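Local coordinates for immunity protein 52 domain-containing protein (Burkholderia pseudomallei K96243, PDB 4RHO) that is of unknown function but belongs to the Imm52 family, so that it probably protects its host bacterium against a toxin, at residues Ser33-Phe36 and Ser37-Leu40; Val195-Gln198 and Gln199-Pro202. All blocks are in the same frame, centred on the assembly; numbering follows the deposited sequence. Where two conformers were deposited one is given.

Interaction 1 of 2, residues Ser33-Phe36 and Ser37-Leu40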
ATOM      1  N   SER A  33       8.245   9.859  13.401  1.00 40.30           N
ATOM      2  CA  SER A  33       7.073  10.459  12.756  1.00 39.49           C
ATOM      3  C   SER A  33       7.408  11.852  12.170  1.00 42.34           C
ATOM      4  O   SER A  33       6.585  12.436  11.456  1.00 41.75           O
ATOM      5  CB  SER A  33       5.921  10.572  13.749  1.00 43.56           C
ATOM      6  OG  SER A  33       6.295  11.359  14.870  1.00 55.50           O
ATOM      7  N   ARG A  34       8.631  12.367  12.464  1.00 38.62           N
ATOM      8  CA  ARG A  34       9.045  13.684  11.972  0.50 38.59           C
ATOM      9  C   ARG A  34      10.087  13.550  10.849  1.00 42.23           C
ATOM     10  O   ARG A  34      10.460  14.552  10.228  1.00 42.11           O
ATOM     11  CB  ARG A  34       9.603  14.543  13.121  0.50 39.32           C
ATOM     12  CG  ARG A  34       8.706  14.562  14.361  0.50 47.61           C
ATOM     13  CD  ARG A  34       7.329  15.103  14.068  0.50 53.48           C
ATOM     14  NE  ARG A  34       6.379  14.809  15.145  0.50 61.46           N
ATOM     15  CZ  ARG A  34       6.204  15.585  16.213  0.50 76.58           C
ATOM     16  NH1 ARG A  34       6.949  16.670  16.382  0.50 65.48           N
ATOM     17  NH2 ARG A  34       5.312  15.258  17.137  0.50 63.94           N
ATOM     18  N   ASN A  35      10.523  12.310  10.555  1.00 38.29           N
ATOM     19  CA  ASN A  35      11.487  12.065   9.482  1.00 37.62           C
ATOM     20  C   ASN A  35      10.767  12.044   8.121  1.00 40.85           C
ATOM     21  O   ASN A  35      10.627  10.983   7.508  1.00 40.03           O
ATOM     22  CB  ASN A  35      12.242  10.746   9.727  1.00 37.41           C
ATOM     23  CG  ASN A  35      13.495  10.586   8.889  1.00 50.93           C
ATOM     24  OD1 ASN A  35      13.760  11.358   7.954  1.00 42.90           O
ATOM     25  ND2 ASN A  35      14.276   9.565   9.191  1.00 39.74           N
ATOM     26  N   PHE A  36      10.272  13.220   7.675  1.00 38.03           N
ATOM     27  CA  PHE A  36       9.493  13.334   6.432  1.00 37.39           C
ATOM     28  C   PHE A  36      10.356  13.076   5.209  1.00 40.35           C
ATOM     29  O   PHE A  36       9.844  12.630   4.180  1.00 39.82           O
ATOM     30  CB  PHE A  36       8.847  14.722   6.328  1.00 39.33           C
ATOM     31  CG  PHE A  36       7.903  15.043   7.456  1.00 40.86           C
ATOM     32  CD1 PHE A  36       6.639  14.468   7.510  1.00 43.74           C
ATOM     33  CD2 PHE A  36       8.250  15.968   8.431  1.00 43.29           C
ATOM     34  CE1 PHE A  36       5.762  14.770   8.553  1.00 44.83           C
ATOM     35  CE2 PHE A  36       7.370  16.272   9.471  1.00 46.53           C
ATOM     36  CZ  PHE A  36       6.133  15.670   9.526  1.00 44.37           C
ATOM     37  N   SER A  37      11.656  13.404   5.296  1.00 36.52           N
ATOM     38  CA  SER A  37      12.580  13.234   4.184  1.00 35.66           C
ATOM     39  C   SER A  37      12.729  11.742   3.823  1.00 37.06           C
ATOM     40  O   SER A  37      12.621  11.379   2.645  1.00 35.85           O
ATOM     41  CB  SER A  37      13.936  13.839   4.527  1.00 39.72           C
ATOM     42  OG  SER A  37      14.635  14.217   3.356  1.00 51.70           O
ATOM     43  N   GLU A  38      12.881  10.871   4.848  1.00 31.80           N
ATOM     44  CA  GLU A  38      12.974   9.423   4.637  1.00 30.17           C
ATOM     45  C   GLU A  38      11.627   8.861   4.156  1.00 30.42           C
ATOM     46  O   GLU A  38      11.601   8.005   3.275  1.00 30.01           O
ATOM     47  CB  GLU A  38      13.428   8.709   5.937  1.00 31.63           C
ATOM     48  CG  GLU A  38      13.553   7.191   5.804  1.00 38.95           C
ATOM     49  CD  GLU A  38      14.615   6.712   4.830  1.00 59.39           C
ATOM     50  OE1 GLU A  38      15.660   7.393   4.707  1.00 62.20           O
ATOM     51  OE2 GLU A  38      14.439   5.613   4.257  1.00 55.32           O
HETATM   52  N   MSE A  39      10.508   9.377   4.706  1.00 23.89           N
HETATM   53  CA  MSE A  39       9.173   8.925   4.305  1.00 21.33           C
HETATM   54  C   MSE A  39       8.906   9.235   2.818  1.00 27.96           C
HETATM   55  O   MSE A  39       8.539   8.333   2.060  1.00 28.45           O
HETATM   56  CB  MSE A  39       8.095   9.564   5.185  1.00 22.04           C
HETATM   57  CG  MSE A  39       7.978   8.919   6.556  1.00 26.60           C
HETATM   58 SE   MSE A  39       6.517   9.660   7.616  0.75 31.23          SE
HETATM   59  CE  MSE A  39       7.462  10.967   8.541  1.00 28.69           C
ATOM     60  N   LEU A  40       9.161  10.491   2.391  1.00 25.89           N
ATOM     61  CA  LEU A  40       8.945  10.899   0.995  1.00 26.26           C
ATOM     62  C   LEU A  40       9.903  10.167   0.028  1.00 30.49           C
ATOM     63  O   LEU A  40       9.520   9.886  -1.108  1.00 30.31           O
ATOM     64  CB  LEU A  40       9.103  12.413   0.842  1.00 26.62           C
ATOM     65  CG  LEU A  40       7.927  13.246   1.342  1.00 30.68           C
ATOM     66  CD1 LEU A  40       8.251  14.716   1.296  1.00 31.06           C
ATOM     67  CD2 LEU A  40       6.669  12.957   0.532  1.00 31.96           C
TER
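A chi1 of -165° turns the side chain of Asn35 away from its own backbone N and over the start of the helix, where OD1 accepts the amide hydrogen of Glu38. This is an N-cap bond, with Glu38 N 3.3 Å from Asn35 OD1; the donor stands well above the plane of the amide instead of meeting a lone pair. Asn35 OD1 also rests 3.3 Å from Glu38 CB, so the cap amide lies against the base of the glutamate. The glutamate chain bends at chi2, and its carboxylate is turned well out of the Asn35 amide plane; OE2 forms a salt bridge with Arg42, one turn on.

The helical main-chain bonds start at the cap: Met39 N donates to Asn35 O at 3.2 Å, and Leu40 N makes a nearly straight bond (168°) to Phe36 O at 2.9 Å. Met39, a selenomethionine, runs alongside Phe36 and bends at chi3 (-93°), which brings its methyl back toward the loop. There CE lies 3.7 Å from Phe36 CD1, obliquely to the ring, and 3.4 Å from Ser33 O.

Beyond the turn, the Phe36 ring packs on Leu89, Leu92 and Asn93 of helix 86-96, Met39 touches His105, just before strand 107-109, and Ser33 OG is hydrogen-bonded to Asp127 in the loop between strands 120-124 and 133-140.

Interaction 2 of 2, residues Val195-Gln198 and Gln199-Pro202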
ATOM      1  N   VAL A 195       9.002 -18.098   3.734  1.00 32.31           N
ATOM      2  CA  VAL A 195       9.075 -18.898   2.519  1.00 31.43           C
ATOM      3  C   VAL A 195       7.873 -19.833   2.474  1.00 33.86           C
ATOM      4  O   VAL A 195       7.771 -20.745   3.299  1.00 33.91           O
ATOM      5  CB  VAL A 195      10.421 -19.676   2.412  1.00 36.33           C
ATOM      6  CG1 VAL A 195      10.453 -20.549   1.148  1.00 36.19           C
ATOM      7  CG2 VAL A 195      11.613 -18.713   2.438  1.00 36.57           C
ATOM      8  N   ILE A 196       6.897 -19.521   1.611  1.00 29.13           N
ATOM      9  CA  ILE A 196       5.671 -20.302   1.503  1.00 28.13           C
ATOM     10  C   ILE A 196       5.695 -21.117   0.205  1.00 32.78           C
ATOM     11  O   ILE A 196       5.964 -20.564  -0.865  1.00 32.62           O
ATOM     12  CB  ILE A 196       4.427 -19.377   1.594  1.00 30.24           C
ATOM     13  CG1 ILE A 196       4.363 -18.688   2.984  1.00 30.39           C
ATOM     14  CG2 ILE A 196       3.133 -20.158   1.296  1.00 30.64           C
ATOM     15  CD1 ILE A 196       3.285 -17.661   3.126  1.00 40.40           C
ATOM     16  N   THR A 197       5.481 -22.449   0.310  1.00 29.76           N
ATOM     17  CA  THR A 197       5.654 -23.353  -0.825  1.00 30.13           C
ATOM     18  C   THR A 197       4.311 -23.821  -1.404  1.00 33.66           C
ATOM     19  O   THR A 197       3.255 -23.632  -0.792  1.00 32.72           O
ATOM     20  CB  THR A 197       6.509 -24.573  -0.414  1.00 39.02           C
ATOM     21  OG1 THR A 197       5.817 -25.310   0.597  1.00 39.37           O
ATOM     22  CG2 THR A 197       7.912 -24.173   0.083  1.00 34.35           C
ATOM     23  N   GLN A 198       4.373 -24.455  -2.575  1.00 31.13           N
ATOM     24  CA  GLN A 198       3.228 -25.037  -3.265  1.00 30.77           C
ATOM     25  C   GLN A 198       2.604 -26.164  -2.428  1.00 34.03           C
ATOM     26  O   GLN A 198       1.384 -26.313  -2.409  1.00 33.17           O
ATOM     27  CB  GLN A 198       3.681 -25.568  -4.628  1.00 32.97           C
ATOM     28  CG  GLN A 198       2.581 -26.096  -5.499  1.00 42.54           C
ATOM     29  CD  GLN A 198       3.151 -26.614  -6.790  1.00 59.61           C
ATOM     30  OE1 GLN A 198       3.365 -25.861  -7.748  1.00 54.07           O
ATOM     31  NE2 GLN A 198       3.544 -27.888  -6.798  1.00 50.60           N
ATOM     32  N   GLN A 199       3.449 -26.934  -1.708  1.00 31.53           N
ATOM     33  CA  GLN A 199       2.986 -28.019  -0.835  1.00 32.09           C
ATOM     34  C   GLN A 199       2.140 -27.462   0.331  1.00 35.52           C
ATOM     35  O   GLN A 199       1.176 -28.099   0.752  1.00 34.72           O
ATOM     36  CB  GLN A 199       4.190 -28.818  -0.294  1.00 34.80           C
ATOM     37  CG  GLN A 199       3.798 -30.079   0.488  1.00 59.94           C
ATOM     38  CD  GLN A 199       5.009 -30.826   1.015  1.00 85.10           C
ATOM     39  OE1 GLN A 199       6.163 -30.503   0.698  1.00 81.02           O
ATOM     40  NE2 GLN A 199       4.769 -31.856   1.815  1.00 80.43           N
ATOM     41  N   GLN A 200       2.483 -26.248   0.818  1.00 32.13           N
ATOM     42  CA  GLN A 200       1.759 -25.621   1.917  1.00 30.80           C
ATOM     43  C   GLN A 200       0.432 -25.031   1.450  1.00 34.57           C
ATOM     44  O   GLN A 200      -0.566 -25.158   2.151  1.00 34.87           O
ATOM     45  CB  GLN A 200       2.608 -24.539   2.572  1.00 31.42           C
ATOM     46  CG  GLN A 200       3.783 -25.084   3.356  1.00 37.19           C
ATOM     47  CD  GLN A 200       4.699 -23.980   3.801  1.00 46.90           C
ATOM     48  OE1 GLN A 200       5.272 -23.254   2.989  1.00 39.61           O
ATOM     49  NE2 GLN A 200       4.883 -23.851   5.101  1.00 38.60           N
ATOM     50  N   VAL A 201       0.430 -24.321   0.299  1.00 30.82           N
ATOM     51  CA  VAL A 201      -0.795 -23.666  -0.203  1.00 30.16           C
ATOM     52  C   VAL A 201      -1.071 -24.116  -1.652  1.00 33.66           C
ATOM     53  O   VAL A 201      -0.717 -23.417  -2.602  1.00 33.09           O
ATOM     54  CB  VAL A 201      -0.702 -22.106  -0.098  1.00 33.40           C
ATOM     55  CG1 VAL A 201      -2.056 -21.455  -0.394  1.00 32.93           C
ATOM     56  CG2 VAL A 201      -0.193 -21.683   1.272  1.00 33.14           C
ATOM     57  N   PRO A 202      -1.707 -25.297  -1.841  1.00 31.59           N
ATOM     58  CA  PRO A 202      -1.918 -25.797  -3.214  1.00 31.46           C
ATOM     59  C   PRO A 202      -3.034 -25.033  -3.964  1.00 35.08           C
ATOM     60  O   PRO A 202      -3.132 -25.149  -5.191  1.00 35.33           O
ATOM     61  CB  PRO A 202      -2.286 -27.264  -3.004  1.00 33.45           C
ATOM     62  CG  PRO A 202      -2.849 -27.322  -1.640  1.00 37.93           C
ATOM     63  CD  PRO A 202      -2.147 -26.282  -0.828  1.00 33.22           C
TER
HETATM   64  O   HOH W   1       7.181 -21.800   6.206  1.00 31.71           O
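Val195 is tied to Gln200 through a water: its carbonyl O accepts from the water at 3.1 Å, and the same water accepts from Gln200 NE2. At Ile196 the chain presents its CA to the oxygen of that amide, while CG2 reaches across to Val201 CG2 at 3.7 Å, the apolar side-chain contact between the two segments. Ile196 also leans on Ile221, and its backbone N donates to Thr219 OG1, both on strand 215-222.

Thr197 carries most of the polar contact. Its backbone N donates to Gln200 OE1 at 2.8 Å, a fairly straight bond (159°) lying in the plane of the glutamine amide. With chi1 at 63°, OG1 is tucked between the backbone N and the carbonyl carbon, and from there it gives a second bond to the same OE1, 3.2 Å away and from a direction tilted out of that plane. OE1 is thus gripped by two donors of one residue. In return Gln200 N approaches Thr197 OG1 in a long, weak bond. This reciprocal pattern fits a capping box with one weak arm, Thr197 as N-cap and Gln200 three residues on, here set round a single helical turn with no regular helix after it. Gln200 can reach back because its CG lies beside the backbone N (chi1 -70°) and the chain then runs extended. Thr197 O closes the turn by accepting from Val201 N at 3.1 Å, and Val201 packs its side chain on Ile243 and Leu247 of helix 234-249.

Gln198, at the bend, sends its side chain outward, whereas its carbonyl O lies 3.3 Å from Pro202 N, which has no hydrogen to donate; Pro202 itself touches Arg246.

In the fold
Both interactions begin a helical turn with a side chain bonded to the main chain three residues away, but they lie on opposite sides of the chain's centre, about 37 Å apart between centres, and share no element. Interaction 1 starts a true helix, 36-51, and its buried Phe36 and Met39 bind that helix start to its neighbours. Interaction 2 is farther out and more exposed: a lone turn in the connection that passes strand 215-222 on its way from strand 189-192 to edge strand 206-212. Its chemistry is mostly polar, a threonine and a glutamine bonded to each other with a water alongside, and of its residues Ile196 and Val201 are the buried ones.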